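Long-range contact in pngf-ii (Elizabethkingia meningoseptica, PDB 4R4X), which probably cleaves N-linked glycans from glycoproteins as a bacterial peptide:N-glycosidase related to PNGase F: residues N401-V406 and Q512-Q517. Numbering follows the deposited sequence.
Sequences NSDKGV and QVKIPQ
The antiparallel pair of Val406 with Val513 starts an outer strand of a small four-stranded sheet in the PNGase F C-terminal region and illustrates how a turn delivers a chain into register. Val406 N donates to Val513 O at 3.0 Å, and Val513 N returns a bond to Val406 O at 2.9 Å. CA-H...O contacts give each oxygen a second partner: Gly405 CA lies 3.4 Å from Val513 O, and Gln512 CA 3.2 Å from Val406 O. Just ahead lies a type I turn, Ser402 to Gly405, which also carries an ST turn, Lys404 N donating to Ser402 OG at 3.0 Å. Gly405 leaves it with positive phi (55°), where a CB would run into Val513 O. The extended chain of Lys514 runs past the carbonyl of Asp403, CD lying 3.2 Å from Asp403 O, and ends in a salt bridge: NZ meets Asp403 OD2 from the syn side at 3.0 Å, 28° out of the carboxylate plane. Gln517 lies beside Asn401, but its NE2 donates to Thr398 O and its OE1 accepts from Phe400 N. Strand 507-514 lies between 406-412 and 442-446 in this sheet, while Val513 packs on Tyr423 of strand 416-428.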
# COMPACT_ATOMS: atom_id res chain seq x y z
N ASN A 401 23.44 5.38 27.23
CA ASN A 401 24.48 6.05 28.03
C ASN A 401 25.69 5.17 28.35
O ASN A 401 26.68 5.66 28.88
CB ASN A 401 23.92 6.69 29.30
CG ASN A 401 23.49 5.68 30.35
OD1 ASN A 401 23.65 5.93 31.56
ND2 ASN A 401 22.94 4.57 29.92
N SER A 402 25.64 3.87 28.02
CA SER A 402 26.80 3.00 28.14
C SER A 402 27.41 2.89 26.76
O SER A 402 26.68 2.74 25.78
CB SER A 402 26.43 1.60 28.61
OG SER A 402 27.46 0.67 28.30
N ASP A 403 28.74 2.89 26.69
CA ASP A 403 29.44 2.65 25.42
C ASP A 403 29.06 1.30 24.77
O ASP A 403 29.17 1.16 23.56
CB ASP A 403 30.96 2.73 25.59
CG ASP A 403 31.71 2.60 24.25
OD1 ASP A 403 31.68 3.55 23.45
OD2 ASP A 403 32.29 1.54 23.98
N LYS A 404 28.60 0.32 25.56
CA LYS A 404 28.21 -0.98 25.01
C LYS A 404 26.93 -0.89 24.16
O LYS A 404 26.73 -1.69 23.25
CB LYS A 404 28.01 -2.02 26.11
CG LYS A 404 27.56 -3.38 25.58
CD LYS A 404 27.70 -4.52 26.59
CE LYS A 404 26.63 -5.59 26.37
NZ LYS A 404 26.81 -6.75 27.30
N GLY A 405 26.07 0.07 24.47
CA GLY A 405 24.84 0.28 23.70
C GLY A 405 24.03 -1.00 23.63
O GLY A 405 23.80 -1.66 24.67
N VAL A 406 23.62 -1.36 22.42
CA VAL A 406 22.89 -2.60 22.17
C VAL A 406 23.82 -3.53 21.39
O VAL A 406 24.29 -3.18 20.34
CB VAL A 406 21.61 -2.37 21.33
CG1 VAL A 406 21.08 -3.70 20.84
CG2 VAL A 406 20.55 -1.66 22.16
N GLN A 512 26.38 -4.38 16.74
CA GLN A 512 26.32 -3.46 17.86
C GLN A 512 25.92 -2.05 17.43
O GLN A 512 26.34 -1.59 16.39
CB GLN A 512 27.65 -3.42 18.58
CG GLN A 512 27.65 -2.51 19.79
CD GLN A 512 28.95 -2.55 20.54
OE1 GLN A 512 28.98 -2.50 21.78
NE2 GLN A 512 30.03 -2.64 19.81
N VAL A 513 25.08 -1.40 18.24
CA VAL A 513 24.70 0.00 18.02
C VAL A 513 25.14 0.83 19.20
O VAL A 513 24.84 0.48 20.34
CB VAL A 513 23.19 0.18 17.85
CG1 VAL A 513 22.83 1.65 17.58
CG2 VAL A 513 22.70 -0.71 16.73
N LYS A 514 25.82 1.93 18.92
CA LYS A 514 26.26 2.89 19.92
C LYS A 514 25.71 4.26 19.52
O LYS A 514 25.75 4.61 18.34
CB LYS A 514 27.78 2.99 19.97
CG LYS A 514 28.51 1.71 20.38
CD LYS A 514 29.99 1.98 20.61
CE LYS A 514 30.77 0.70 20.81
NZ LYS A 514 32.21 1.01 20.99
N ILE A 515 25.19 5.01 20.50
CA ILE A 515 24.65 6.37 20.31
C ILE A 515 25.03 7.17 21.56
O ILE A 515 24.82 6.68 22.67
CB ILE A 515 23.10 6.32 20.20
CG1 ILE A 515 22.67 5.38 19.08
CG2 ILE A 515 22.51 7.70 19.96
CD1 ILE A 515 21.17 5.10 19.08
N PRO A 516 25.59 8.40 21.40
CA PRO A 516 25.97 9.22 22.56
C PRO A 516 24.74 9.90 23.17
O PRO A 516 24.49 11.10 22.96
CB PRO A 516 26.97 10.23 21.99
CG PRO A 516 26.60 10.34 20.57
CD PRO A 516 25.97 9.05 20.14
N GLN A 517 23.99 9.10 23.92
CA GLN A 517 22.70 9.49 24.48
C GLN A 517 22.89 10.68 25.40
O GLN A 517 23.88 10.75 26.14
CB GLN A 517 22.12 8.33 25.26
CG GLN A 517 20.75 8.54 25.89
CD GLN A 517 20.27 7.25 26.50
OE1 GLN A 517 19.79 6.36 25.79
NE2 GLN A 517 20.40 7.13 27.82